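PDB 4RAJ: heme oxygenase from Chlamydomonas reinhardtii, which probably catalyses the oxygen-dependent opening of heme to biliverdin, with release of iron and carbon monoxide, and is captured here without heme. Local coordinates for residues A[143-148]-A[212-217]. Sequence-based numbering, arbitrary orientation.
Sequences HVYTQH and SEHLAA
Carboxylate oxygen OE1 of Glu-213 is held by two imidazoles. From helix 140-151, His-143 gives it NE2-H at 2.6 Å from NE2 to OE1, in a nearly straight bond of 164°; His-128 NE2 makes a second hydrogen bond to the same oxygen. The carboxylate continues almost in the plane of the His-143 ring, and OE1 receives NE2 through its anti lone pair. Histidine suits this buried place because its other nitrogen, ND1, bonds to Tyr-125 OH, so both ring nitrogens are engaged. A bend at chi2 of Glu-213 folds the carboxylate back towards His-143.

A second bond runs the other way between the helices, from His-214 ND1 to Thr-146 OG1, 2.8 Å apart, with the hydroxyl oxygen tilted 22° out of the ring plane. Thr-146 OG1 lies beside its own backbone N, where it also bonds to Ala-142 O one turn back, so the hydroxyl serves both its own helix and the neighbouring one. His-214 NE2 is held by Ser-28. The edge of the Tyr-145 ring meets this imidazole, CD2 lying 3.7 Å from His-214 ND1, the two rings meeting obliquely.

Between the two polar links, the small Ala-217 fits the close approach of the helices, their axes 8.7 Å apart at a crossing of -30°. Its CB rests 3.6 Å from Thr-146 CG2, and Gln-147 NE2, which hydrogen-bonds to Asn-221 OD1 and Tyr-125 OH, lies 3.9 Å from the same CB. Thr-146 and Gln-147 also line the pocket occupied by a polyether molecule, making this a buried helix-helix interface beside a pocket in the all-helical heme oxygenase fold.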
ATOM      1  N   HIS A 143      -5.327  -4.919  -5.527  1.00 17.78           N
ATOM      2  CA  HIS A 143      -4.568  -4.473  -4.372  1.00 17.01           C
ATOM      3  C   HIS A 143      -3.645  -3.304  -4.682  1.00 19.05           C
ATOM      4  O   HIS A 143      -3.382  -2.473  -3.806  1.00 21.98           O
ATOM      5  CB  HIS A 143      -3.771  -5.614  -3.745  1.00 22.15           C
ATOM      6  CG  HIS A 143      -4.625  -6.705  -3.186  1.00 31.21           C
ATOM      7  ND1 HIS A 143      -4.445  -7.191  -1.910  1.00 38.14           N
ATOM      8  CD2 HIS A 143      -5.545  -7.510  -3.766  1.00 38.09           C
ATOM      9  CE1 HIS A 143      -5.320  -8.153  -1.683  1.00 37.57           C
ATOM     10  NE2 HIS A 143      -5.984  -8.383  -2.802  1.00 27.82           N
ATOM     11  N   VAL A 144      -3.162  -3.239  -5.910  1.00 18.86           N
ATOM     12  CA  VAL A 144      -2.458  -2.051  -6.371  1.00 19.39           C
ATOM     13  C   VAL A 144      -3.394  -0.852  -6.308  1.00 26.54           C
ATOM     14  O   VAL A 144      -3.020   0.219  -5.828  1.00 23.25           O
ATOM     15  CB  VAL A 144      -1.944  -2.217  -7.813  1.00 24.80           C
ATOM     16  CG1 VAL A 144      -1.361  -0.892  -8.338  1.00 21.25           C
ATOM     17  CG2 VAL A 144      -0.908  -3.324  -7.876  1.00 20.45           C
ATOM     18  N   TYR A 145      -4.625  -1.045  -6.782  1.00 22.43           N
ATOM     19  CA  TYR A 145      -5.598   0.043  -6.824  1.00 26.23           C
ATOM     20  C   TYR A 145      -5.814   0.625  -5.430  1.00 23.61           C
ATOM     21  O   TYR A 145      -5.826   1.850  -5.247  1.00 25.54           O
ATOM     22  CB  TYR A 145      -6.937  -0.435  -7.428  1.00 24.59           C
ATOM     23  CG  TYR A 145      -8.000   0.642  -7.429  1.00 26.66           C
ATOM     24  CD1 TYR A 145      -7.864   1.769  -8.226  1.00 36.03           C
ATOM     25  CD2 TYR A 145      -9.144   0.529  -6.647  1.00 29.53           C
ATOM     26  CE1 TYR A 145      -8.828   2.768  -8.236  1.00 37.41           C
ATOM     27  CE2 TYR A 145     -10.122   1.525  -6.655  1.00 32.99           C
ATOM     28  CZ  TYR A 145      -9.954   2.643  -7.454  1.00 36.66           C
ATOM     29  OH  TYR A 145     -10.905   3.642  -7.476  1.00 36.92           O
ATOM     30  N   THR A 146      -5.924  -0.264  -4.447  1.00 18.32           N
ATOM     31  CA  THR A 146      -6.172   0.103  -3.062  1.00 19.67           C
ATOM     32  C   THR A 146      -4.961   0.693  -2.342  1.00 22.33           C
ATOM     33  O   THR A 146      -5.065   1.730  -1.693  1.00 23.96           O
ATOM     34  CB  THR A 146      -6.633  -1.115  -2.252  1.00 22.53           C
ATOM     35  OG1 THR A 146      -7.729  -1.762  -2.930  1.00 29.50           O
ATOM     36  CG2 THR A 146      -7.065  -0.700  -0.849  1.00 24.64           C
ATOM     37  N   GLN A 147      -3.831  -0.000  -2.453  1.00 17.52           N
ATOM     38  CA  GLN A 147      -2.625   0.299  -1.681  1.00 20.90           C
ATOM     39  C   GLN A 147      -1.776   1.381  -2.325  1.00 22.91           C
ATOM     40  O   GLN A 147      -1.462   2.393  -1.707  1.00 19.73           O
ATOM     41  CB  GLN A 147      -1.779  -0.968  -1.509  1.00 16.32           C
ATOM     42  CG  GLN A 147      -2.532  -2.175  -0.879  1.00 18.10           C
ATOM     43  CD  GLN A 147      -2.755  -2.011   0.606  1.00 21.04           C
ATOM     44  OE1 GLN A 147      -2.558  -0.930   1.156  1.00 23.35           O
ATOM     45  NE2 GLN A 147      -3.157  -3.096   1.278  1.00 21.37           N
ATOM     46  N   HIS A 148      -1.385   1.162  -3.572  1.00 19.57           N
ATOM     47  CA  HIS A 148      -0.445   2.088  -4.194  1.00 19.06           C
ATOM     48  C   HIS A 148      -1.049   3.445  -4.480  1.00 23.91           C
ATOM     49  O   HIS A 148      -0.366   4.460  -4.410  1.00 23.13           O
ATOM     50  CB  HIS A 148       0.102   1.490  -5.480  1.00 19.02           C
ATOM     51  CG  HIS A 148       1.079   0.394  -5.248  1.00 17.91           C
ATOM     52  ND1 HIS A 148       0.697  -0.921  -5.090  1.00 17.76           N
ATOM     53  CD2 HIS A 148       2.429   0.415  -5.140  1.00 18.31           C
ATOM     54  CE1 HIS A 148       1.773  -1.665  -4.901  1.00 24.20           C
ATOM     55  NE2 HIS A 148       2.836  -0.880  -4.922  1.00 20.37           N
ATOM     56  N   SER A 212     -14.085  -7.798  -4.616  1.00 22.09           N
ATOM     57  CA  SER A 212     -13.848  -8.502  -3.366  1.00 24.21           C
ATOM     58  C   SER A 212     -12.428  -8.275  -2.860  1.00 23.98           C
ATOM     59  O   SER A 212     -12.221  -8.097  -1.673  1.00 21.80           O
ATOM     60  CB  SER A 212     -14.111  -9.995  -3.527  1.00 29.95           C
ATOM     61  OG  SER A 212     -15.489 -10.232  -3.730  1.00 28.61           O
ATOM     62  N   GLU A 213     -11.452  -8.280  -3.760  1.00 23.16           N
ATOM     63  CA  GLU A 213     -10.070  -8.139  -3.335  1.00 22.67           C
ATOM     64  C   GLU A 213      -9.772  -6.710  -2.876  1.00 28.82           C
ATOM     65  O   GLU A 213      -8.965  -6.513  -1.978  1.00 23.30           O
ATOM     66  CB  GLU A 213      -9.120  -8.564  -4.454  1.00 19.69           C
ATOM     67  CG  GLU A 213      -9.109 -10.085  -4.647  1.00 25.86           C
ATOM     68  CD  GLU A 213      -8.671 -10.835  -3.398  1.00 30.64           C
ATOM     69  OE1 GLU A 213      -7.712 -10.389  -2.723  1.00 26.57           O
ATOM     70  OE2 GLU A 213      -9.295 -11.874  -3.087  1.00 31.55           O
ATOM     71  N   HIS A 214     -10.433  -5.731  -3.494  1.00 27.66           N
ATOM     72  CA  HIS A 214     -10.371  -4.322  -3.081  1.00 27.02           C
ATOM     73  C   HIS A 214     -10.839  -4.184  -1.616  1.00 27.18           C
ATOM     74  O   HIS A 214     -10.169  -3.566  -0.794  1.00 22.30           O
ATOM     75  CB  HIS A 214     -11.234  -3.480  -4.040  1.00 25.23           C
ATOM     76  CG  HIS A 214     -11.406  -2.041  -3.651  1.00 30.39           C
ATOM     77  ND1 HIS A 214     -10.356  -1.151  -3.574  1.00 28.36           N
ATOM     78  CD2 HIS A 214     -12.525  -1.329  -3.369  1.00 28.44           C
ATOM     79  CE1 HIS A 214     -10.818   0.045  -3.250  1.00 25.45           C
ATOM     80  NE2 HIS A 214     -12.130  -0.038  -3.107  1.00 28.36           N
ATOM     81  N   LEU A 215     -11.984  -4.781  -1.291  1.00 21.88           N
ATOM     82  CA  LEU A 215     -12.483  -4.743   0.082  1.00 21.43           C
ATOM     83  C   LEU A 215     -11.526  -5.478   1.020  1.00 21.15           C
ATOM     84  O   LEU A 215     -11.329  -5.074   2.168  1.00 26.27           O
ATOM     85  CB  LEU A 215     -13.886  -5.366   0.163  1.00 24.10           C
ATOM     86  CG  LEU A 215     -14.969  -4.653  -0.637  1.00 27.54           C
ATOM     87  CD1 LEU A 215     -16.268  -5.465  -0.580  1.00 22.31           C
ATOM     88  CD2 LEU A 215     -15.181  -3.239  -0.109  1.00 27.28           C
ATOM     89  N   ALA A 216     -10.944  -6.573   0.530  1.00 24.66           N
ATOM     90  CA  ALA A 216     -10.060  -7.396   1.361  1.00 25.97           C
ATOM     91  C   ALA A 216      -8.808  -6.620   1.754  1.00 24.90           C
ATOM     92  O   ALA A 216      -8.279  -6.808   2.851  1.00 23.53           O
ATOM     93  CB  ALA A 216      -9.667  -8.689   0.641  1.00 21.17           C
ATOM     94  N   ALA A 217      -8.336  -5.757   0.859  1.00 20.25           N
ATOM     95  CA  ALA A 217      -7.145  -4.959   1.156  1.00 19.48           C
ATOM     96  C   ALA A 217      -7.414  -4.029   2.330  1.00 21.65           C
ATOM     97  O   ALA A 217      -6.572  -3.892   3.217  1.00 23.35           O
ATOM     98  CB  ALA A 217      -6.701  -4.173  -0.075  1.00 20.28           C
TER